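Local coordinates for protein ralf, proline/betaine transporter (Legionella pneumophila, PDB 4D7Q) that probably acts as a guanine-nucleotide exchange factor, here as an engineered fusion of a Legionella Sec7 domain with the capping domain of Rickettsia RalF, at residues I146-D151 against S191-K196; E95-F100 against L140-T145. The protein carries 2 engineered substitutions. All blocks are in the same frame, centred on the assembly; numbering follows the deposited sequence.

Interaction 1: I146-D151 against S191-K196; sequences IMLNTD and SEIKAK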
ATOM      1  N   ILE A 146       4.553 -13.682  -5.374  1.00 20.11           N
ATOM      2  CA  ILE A 146       3.698 -12.718  -6.060  1.00 18.73           C
ATOM      3  C   ILE A 146       4.273 -12.386  -7.455  1.00 21.92           C
ATOM      4  O   ILE A 146       3.544 -12.406  -8.455  1.00 19.05           O
ATOM      5  CB  ILE A 146       3.549 -11.422  -5.219  1.00 21.00           C
ATOM      6  CG1 ILE A 146       2.774 -11.669  -3.893  1.00 19.88           C
ATOM      7  CG2 ILE A 146       2.848 -10.328  -6.069  1.00 21.13           C
ATOM      8  CD1 ILE A 146       2.934 -10.436  -2.824  1.00 19.79           C
ATOM      9  N   MET A 147       5.571 -12.026  -7.490  1.00 20.04           N
ATOM     10  CA  MET A 147       6.246 -11.617  -8.715  1.00 19.92           C
ATOM     11  C   MET A 147       6.288 -12.754  -9.718  1.00 23.69           C
ATOM     12  O   MET A 147       5.944 -12.531 -10.884  1.00 23.63           O
ATOM     13  CB  MET A 147       7.659 -11.081  -8.433  1.00 21.61           C
ATOM     14  CG  MET A 147       8.423 -10.762  -9.725  1.00 23.44           C
ATOM     15  SD  MET A 147      10.129 -10.287  -9.443  1.00 26.74           S
ATOM     16  CE  MET A 147      10.847 -11.808  -9.048  1.00 22.45           C
ATOM     17  N   LEU A 148       6.731 -13.962  -9.275  1.00 20.32           N
ATOM     18  CA  LEU A 148       6.788 -15.142 -10.143  1.00 20.28           C
ATOM     19  C   LEU A 148       5.406 -15.531 -10.661  1.00 22.32           C
ATOM     20  O   LEU A 148       5.244 -15.774 -11.868  1.00 21.88           O
ATOM     21  CB  LEU A 148       7.477 -16.319  -9.458  1.00 22.01           C
ATOM     22  CG  LEU A 148       7.681 -17.613 -10.310  1.00 30.75           C
ATOM     23  CD1 LEU A 148       8.614 -17.369 -11.529  1.00 30.93           C
ATOM     24  CD2 LEU A 148       8.234 -18.761  -9.439  1.00 35.63           C
ATOM     25  N   ASN A 149       4.412 -15.589  -9.771  1.00 19.65           N
ATOM     26  CA  ASN A 149       3.044 -15.933 -10.189  1.00 19.53           C
ATOM     27  C   ASN A 149       2.519 -14.989 -11.262  1.00 20.68           C
ATOM     28  O   ASN A 149       1.992 -15.457 -12.259  1.00 20.92           O
ATOM     29  CB  ASN A 149       2.089 -16.026  -9.004  1.00 16.88           C
ATOM     30  CG  ASN A 149       0.702 -16.430  -9.421  1.00 29.71           C
ATOM     31  OD1 ASN A 149      -0.105 -15.583  -9.742  1.00 19.54           O
ATOM     32  ND2 ASN A 149       0.415 -17.728  -9.500  1.00 19.88           N
ATOM     33  N   THR A 150       2.723 -13.678 -11.093  1.00 19.42           N
ATOM     34  CA  THR A 150       2.292 -12.677 -12.055  1.00 20.10           C
ATOM     35  C   THR A 150       2.909 -12.943 -13.444  1.00 24.66           C
ATOM     36  O   THR A 150       2.204 -12.905 -14.456  1.00 25.64           O
ATOM     37  CB  THR A 150       2.598 -11.251 -11.539  1.00 21.70           C
ATOM     38  OG1 THR A 150       2.151 -11.104 -10.193  1.00 24.84           O
ATOM     39  CG2 THR A 150       1.938 -10.178 -12.377  1.00 14.98           C
ATOM     40  N   ASP A 151       4.222 -13.180 -13.490  1.00 20.72           N
ATOM     41  CA  ASP A 151       4.908 -13.417 -14.762  1.00 19.81           C
ATOM     42  C   ASP A 151       4.587 -14.742 -15.416  1.00 23.81           C
ATOM     43  O   ASP A 151       4.383 -14.764 -16.630  1.00 22.91           O
ATOM     44  CB  ASP A 151       6.426 -13.233 -14.603  1.00 21.08           C
ATOM     45  CG  ASP A 151       6.852 -11.778 -14.605  1.00 31.17           C
ATOM     46  OD1 ASP A 151       5.963 -10.891 -14.702  1.00 28.51           O
ATOM     47  OD2 ASP A 151       8.069 -11.521 -14.554  1.00 35.74           O
ATOM     48  N   SER A 191       5.280 -25.579  -8.144  1.00 21.65           N
ATOM     49  CA  SER A 191       4.136 -26.300  -8.703  1.00 22.50           C
ATOM     50  C   SER A 191       2.813 -25.560  -8.440  1.00 25.22           C
ATOM     51  O   SER A 191       2.004 -25.425  -9.348  1.00 23.28           O
ATOM     52  CB  SER A 191       4.071 -27.719  -8.131  1.00 26.89           C
ATOM     53  OG  SER A 191       2.957 -28.405  -8.680  1.00 33.24           O
ATOM     54  N   GLU A 192       2.621 -25.038  -7.214  1.00 23.50           N
ATOM     55  CA  GLU A 192       1.401 -24.307  -6.838  1.00 23.36           C
ATOM     56  C   GLU A 192       1.338 -22.929  -7.469  1.00 26.28           C
ATOM     57  O   GLU A 192       0.251 -22.480  -7.835  1.00 26.74           O
ATOM     58  CB  GLU A 192       1.303 -24.181  -5.331  1.00 25.07           C
ATOM     59  CG  GLU A 192       1.125 -25.503  -4.618  1.00 32.52           C
ATOM     60  CD  GLU A 192       0.972 -25.299  -3.131  1.00 36.75           C
ATOM     61  OE1 GLU A 192       0.009 -24.615  -2.728  1.00 31.86           O
ATOM     62  OE2 GLU A 192       1.855 -25.755  -2.377  1.00 38.11           O
ATOM     63  N   ILE A 193       2.487 -22.257  -7.607  1.00 22.23           N
ATOM     64  CA  ILE A 193       2.564 -20.946  -8.287  1.00 23.53           C
ATOM     65  C   ILE A 193       2.140 -21.135  -9.770  1.00 26.92           C
ATOM     66  O   ILE A 193       1.304 -20.385 -10.294  1.00 26.21           O
ATOM     67  CB  ILE A 193       4.006 -20.350  -8.157  1.00 26.53           C
ATOM     68  CG1 ILE A 193       4.250 -19.812  -6.733  1.00 27.24           C
ATOM     69  CG2 ILE A 193       4.264 -19.274  -9.190  1.00 25.72           C
ATOM     70  CD1 ILE A 193       5.767 -19.420  -6.437  1.00 31.41           C
ATOM     71  N   LYS A 194       2.711 -22.158 -10.408  1.00 24.26           N
ATOM     72  CA  LYS A 194       2.452 -22.498 -11.807  1.00 25.07           C
ATOM     73  C   LYS A 194       0.998 -22.932 -12.100  1.00 31.10           C
ATOM     74  O   LYS A 194       0.454 -22.590 -13.155  1.00 30.03           O
ATOM     75  CB  LYS A 194       3.495 -23.516 -12.307  1.00 26.89           C
ATOM     76  CG  LYS A 194       3.671 -23.481 -13.811  1.00 42.70           C
ATOM     77  CD  LYS A 194       4.567 -24.592 -14.346  1.00 43.31           C
ATOM     78  CE  LYS A 194       4.357 -24.816 -15.834  1.00 47.77           C
ATOM     79  NZ  LYS A 194       4.647 -23.604 -16.658  1.00 47.36           N
ATOM     80  N   ALA A 195       0.363 -23.640 -11.154  1.00 29.76           N
ATOM     81  CA  ALA A 195      -0.996 -24.175 -11.322  1.00 31.77           C
ATOM     82  C   ALA A 195      -2.119 -23.167 -11.433  1.00 33.53           C
ATOM     83  O   ALA A 195      -3.084 -23.421 -12.153  1.00 32.19           O
ATOM     84  CB  ALA A 195      -1.318 -25.165 -10.209  1.00 33.16           C
ATOM     85  N   LYS A 196      -2.029 -22.050 -10.698  1.00 28.26           N
ATOM     86  CA  LYS A 196      -3.134 -21.128 -10.623  1.00 27.56           C
ATOM     87  C   LYS A 196      -2.696 -19.664 -10.603  1.00 28.36           C
ATOM     88  O   LYS A 196      -1.847 -19.308  -9.780  1.00 28.70           O
ATOM     89  CB  LYS A 196      -3.937 -21.480  -9.339  1.00 29.91           C
ATOM     90  CG  LYS A 196      -5.370 -20.955  -9.286  1.00 42.61           C
ATOM     91  CD  LYS A 196      -6.120 -21.502  -8.058  1.00 52.84           C
ATOM     92  CE  LYS A 196      -6.811 -22.822  -8.336  1.00 71.40           C
ATOM     93  NZ  LYS A 196      -7.468 -23.384  -7.124  1.00 83.26           N
TER

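Interaction 2: E95-F100 against L140-T145; sequences EGLRTF and LLAFQT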
ATOM      1  N   GLU A  95      -1.231 -21.312  -0.999  1.00 24.72           N
ATOM      2  CA  GLU A  95      -2.692 -21.215  -0.772  1.00 24.19           C
ATOM      3  C   GLU A  95      -3.020 -20.068   0.191  1.00 25.85           C
ATOM      4  O   GLU A  95      -3.947 -19.315  -0.067  1.00 25.15           O
ATOM      5  CB  GLU A  95      -3.284 -22.511  -0.165  1.00 26.79           C
ATOM      6  CG  GLU A  95      -3.334 -23.725  -1.073  1.00 42.05           C
ATOM      7  CD  GLU A  95      -3.787 -25.020  -0.409  1.00 64.19           C
ATOM      8  OE1 GLU A  95      -3.492 -25.237   0.794  1.00 40.92           O
ATOM      9  OE2 GLU A  95      -4.410 -25.844  -1.118  1.00 61.52           O
ATOM     10  N   GLY A  96      -2.306 -20.005   1.318  1.00 22.33           N
ATOM     11  CA  GLY A  96      -2.496 -18.992   2.355  1.00 21.10           C
ATOM     12  C   GLY A  96      -2.257 -17.594   1.835  1.00 23.52           C
ATOM     13  O   GLY A  96      -3.079 -16.702   2.048  1.00 22.52           O
ATOM     14  N   LEU A  97      -1.145 -17.416   1.103  1.00 20.53           N
ATOM     15  CA  LEU A  97      -0.795 -16.123   0.531  1.00 20.00           C
ATOM     16  C   LEU A  97      -1.817 -15.699  -0.522  1.00 22.27           C
ATOM     17  O   LEU A  97      -2.244 -14.556  -0.505  1.00 21.18           O
ATOM     18  CB  LEU A  97       0.648 -16.117  -0.021  1.00 19.27           C
ATOM     19  CG  LEU A  97       1.097 -14.860  -0.791  1.00 22.56           C
ATOM     20  CD1 LEU A  97       1.254 -13.657   0.151  1.00 22.72           C
ATOM     21  CD2 LEU A  97       2.403 -15.113  -1.473  1.00 23.59           C
ATOM     22  N   ARG A  98      -2.214 -16.609  -1.419  1.00 21.15           N
ATOM     23  CA  ARG A  98      -3.203 -16.298  -2.470  1.00 22.64           C
ATOM     24  C   ARG A  98      -4.560 -15.917  -1.838  1.00 25.96           C
ATOM     25  O   ARG A  98      -5.123 -14.871  -2.169  1.00 25.48           O
ATOM     26  CB  ARG A  98      -3.342 -17.487  -3.446  1.00 24.29           C
ATOM     27  CG  ARG A  98      -4.303 -17.257  -4.633  1.00 24.66           C
ATOM     28  CD  ARG A  98      -4.311 -18.477  -5.553  1.00 25.70           C
ATOM     29  NE  ARG A  98      -4.874 -19.641  -4.871  1.00 29.10           N
ATOM     30  CZ  ARG A  98      -4.233 -20.788  -4.652  1.00 44.45           C
ATOM     31  NH1 ARG A  98      -3.000 -20.968  -5.111  1.00 28.38           N
ATOM     32  NH2 ARG A  98      -4.830 -21.770  -3.989  1.00 37.62           N
ATOM     33  N   THR A  99      -5.037 -16.722  -0.881  1.00 24.32           N
ATOM     34  CA  THR A  99      -6.316 -16.475  -0.153  1.00 25.20           C
ATOM     35  C   THR A  99      -6.268 -15.126   0.545  1.00 26.06           C
ATOM     36  O   THR A  99      -7.241 -14.378   0.486  1.00 25.83           O
ATOM     37  CB  THR A  99      -6.579 -17.608   0.859  1.00 33.41           C
ATOM     38  OG1 THR A  99      -6.594 -18.834   0.142  1.00 33.58           O
ATOM     39  CG2 THR A  99      -7.894 -17.438   1.622  1.00 38.50           C
ATOM     40  N   PHE A 100      -5.137 -14.824   1.212  1.00 21.67           N
ATOM     41  CA  PHE A 100      -4.906 -13.568   1.926  1.00 19.61           C
ATOM     42  C   PHE A 100      -5.009 -12.359   0.975  1.00 23.12           C
ATOM     43  O   PHE A 100      -5.790 -11.440   1.229  1.00 21.80           O
ATOM     44  CB  PHE A 100      -3.513 -13.579   2.618  1.00 20.91           C
ATOM     45  CG  PHE A 100      -3.149 -12.252   3.271  1.00 21.84           C
ATOM     46  CD1 PHE A 100      -3.652 -11.914   4.533  1.00 22.16           C
ATOM     47  CD2 PHE A 100      -2.349 -11.325   2.606  1.00 23.54           C
ATOM     48  CE1 PHE A 100      -3.327 -10.697   5.131  1.00 25.17           C
ATOM     49  CE2 PHE A 100      -2.031 -10.097   3.198  1.00 23.98           C
ATOM     50  CZ  PHE A 100      -2.521  -9.792   4.463  1.00 23.14           C
ATOM     51  N   LEU A 140      10.210 -12.794   2.411  1.00 22.72           N
ATOM     52  CA  LEU A 140      11.046 -12.950   1.225  1.00 22.64           C
ATOM     53  C   LEU A 140      10.353 -13.855   0.190  1.00 23.64           C
ATOM     54  O   LEU A 140      10.281 -13.490  -0.992  1.00 21.90           O
ATOM     55  CB  LEU A 140      12.426 -13.521   1.633  1.00 24.19           C
ATOM     56  CG  LEU A 140      13.387 -13.708   0.420  1.00 31.93           C
ATOM     57  CD1 LEU A 140      14.228 -12.481   0.198  1.00 33.46           C
ATOM     58  CD2 LEU A 140      14.274 -14.900   0.590  1.00 34.58           C
ATOM     59  N   LEU A 141       9.829 -15.021   0.649  1.00 20.60           N
ATOM     60  CA  LEU A 141       9.092 -15.964  -0.188  1.00 21.17           C
ATOM     61  C   LEU A 141       7.837 -15.320  -0.731  1.00 22.26           C
ATOM     62  O   LEU A 141       7.517 -15.549  -1.893  1.00 20.79           O
ATOM     63  CB  LEU A 141       8.634 -17.175   0.637  1.00 22.30           C
ATOM     64  CG  LEU A 141       9.598 -18.318   0.885  1.00 28.96           C
ATOM     65  CD1 LEU A 141       8.953 -19.316   1.827  1.00 28.22           C
ATOM     66  CD2 LEU A 141      10.019 -19.011  -0.424  1.00 29.84           C
ATOM     67  N   ALA A 142       7.097 -14.561   0.116  1.00 19.56           N
ATOM     68  CA  ALA A 142       5.851 -13.908  -0.311  1.00 20.49           C
ATOM     69  C   ALA A 142       6.044 -12.982  -1.503  1.00 22.65           C
ATOM     70  O   ALA A 142       5.316 -13.112  -2.493  1.00 21.54           O
ATOM     71  CB  ALA A 142       5.186 -13.167   0.840  1.00 21.31           C
ATOM     72  N   PHE A 143       7.009 -12.058  -1.415  1.00 19.87           N
ATOM     73  CA  PHE A 143       7.317 -11.142  -2.517  1.00 19.93           C
ATOM     74  C   PHE A 143       7.798 -11.900  -3.758  1.00 24.29           C
ATOM     75  O   PHE A 143       7.427 -11.535  -4.881  1.00 22.17           O
ATOM     76  CB  PHE A 143       8.317 -10.050  -2.089  1.00 20.92           C
ATOM     77  CG  PHE A 143       7.616  -8.825  -1.546  1.00 22.30           C
ATOM     78  CD1 PHE A 143       6.966  -7.934  -2.403  1.00 23.64           C
ATOM     79  CD2 PHE A 143       7.528  -8.601  -0.169  1.00 22.78           C
ATOM     80  CE1 PHE A 143       6.272  -6.832  -1.894  1.00 22.88           C
ATOM     81  CE2 PHE A 143       6.852  -7.480   0.333  1.00 23.69           C
ATOM     82  CZ  PHE A 143       6.231  -6.609  -0.533  1.00 21.88           C
ATOM     83  N   GLN A 144       8.565 -12.981  -3.561  1.00 23.19           N
ATOM     84  CA  GLN A 144       9.020 -13.783  -4.704  1.00 24.17           C
ATOM     85  C   GLN A 144       7.851 -14.445  -5.417  1.00 25.16           C
ATOM     86  O   GLN A 144       7.861 -14.492  -6.649  1.00 22.24           O
ATOM     87  CB  GLN A 144      10.036 -14.868  -4.296  1.00 25.82           C
ATOM     88  CG  GLN A 144      10.847 -15.430  -5.493  1.00 25.58           C
ATOM     89  CD  GLN A 144      11.770 -14.386  -6.107  1.00 40.23           C
ATOM     90  OE1 GLN A 144      12.297 -13.489  -5.429  1.00 30.90           O
ATOM     91  NE2 GLN A 144      11.974 -14.459  -7.413  1.00 27.70           N
ATOM     92  N   THR A 145       6.918 -15.047  -4.624  1.00 22.31           N
ATOM     93  CA  THR A 145       5.747 -15.804  -5.075  1.00 21.20           C
ATOM     94  C   THR A 145       4.817 -14.895  -5.879  1.00 23.23           C
ATOM     95  O   THR A 145       4.373 -15.281  -6.953  1.00 21.37           O
ATOM     96  CB  THR A 145       5.058 -16.475  -3.862  1.00 25.68           C
ATOM     97  OG1 THR A 145       5.965 -17.376  -3.230  1.00 23.46           O
ATOM     98  CG2 THR A 145       3.760 -17.181  -4.215  1.00 16.76           C
TER

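Interaction 1: I146-D151 against S191-K196
Segments 146-151 and 191-196 are closest at Asn149 and Ile193, whose CA atoms lie 5.4 Å apart, near enough for a side chain of one to rest on the backbone of the other. Ile193 does exactly this: its CG2 sits 3.7 Å from Asn149 CA and packs against the Asn149 backbone N as well. CG2 also brushes Leu148, and the CG1 branch brings Ile193 CD1 3.9 Å from Leu148 CD2, the two aliphatic chains crossing at about a right angle. The polar half of the contact belongs to Asn149. With CG anti to the backbone N (chi1 -178°), its amide reaches across to the chain leaving the neighbouring helix. ND2 donates to Lys196 O at 2.8 Å, a moderately bent bond (148° at the hydrogen) with the acceptor close to the amide plane. A second, weak bond runs from Asn149 ND2 to Ile193 O at 2.9 Å, and the same carbonyl is also bound by His153 NE2. OD1 accepts from Phe198 N; together with the ND2 bonds this fixes the rotation of the amide, and both its polar atoms have partners in a buried setting. Such an asparagine, binding carbonyls and an N-H of a chain as it leaves a helix, exemplifies how an all-helical fold, here the Legionella Sec7 domain, ties a helix end to its neighbour.

Interaction 2: E95-F100 against L140-T145
Leu97 meets no ring or side-chain amide across this contact; the one flat group it touches is the peptide carbonyl of Ala142, with Leu97 CD2 3.7 Å from Ala142 O, off to the side of the C=O bond. Rings from outside the two segments close round it: Phe120 of helix 110-127 on Leu97, and Phe93, earlier on Leu97's own helix, against Ala142 and Thr145. The helices approach closely here, the CA atoms of Leu97 and Ala142 being 7.1 Å apart, and one leucine fills the space. Its fork splits the work. Leu97 CD1 meets Ala142 CB at 4.0 Å, and Leu97 CD2, besides the carbonyl, lies 3.7 Å from Thr145 CG2, the leucine and threonine side chains sliding past each other in opposite directions. This is apolar helix-to-helix packing within the Sec7 domain, an all-helical fold; here Leu97 packs on the small Ala142 and Thr145, with no hydrogen bond between the two segments. The same chi1 of Thr145 (-61°) that brings its OG1 to Leu141 O turns CG2 toward Leu97. The hydroxyl binds within its own helix, Thr145 OG1 lying 2.7 Å from Leu141 O and above the carbonyl plane. Leu141 O thus takes two donors from the same residue, the other being Thr145 N at 2.8 Å.

How the interactions relate
Both contacts lie within the Sec7 part of the chimera, from Legionella RalF; 146-151 also meets Phe288, Arg290 and Trp291 of the capping part, an interface made by the fusion and not to be read as natural. They come in series along the chain: 95-100 pairs with 140-145, and the next residues of the same helix, 146-151, then meet 191-196. Helix 135-152 is therefore the common element, packed on helix 93-102 in interaction 2 and on helix 183-195 in interaction 1. The centres are about 10 Å apart and the contacts touch: Ile193 CG1 lies 3.7 Å from Thr145 CG2, so helices 93-102, 135-152 and 183-195 pack together around Thr145.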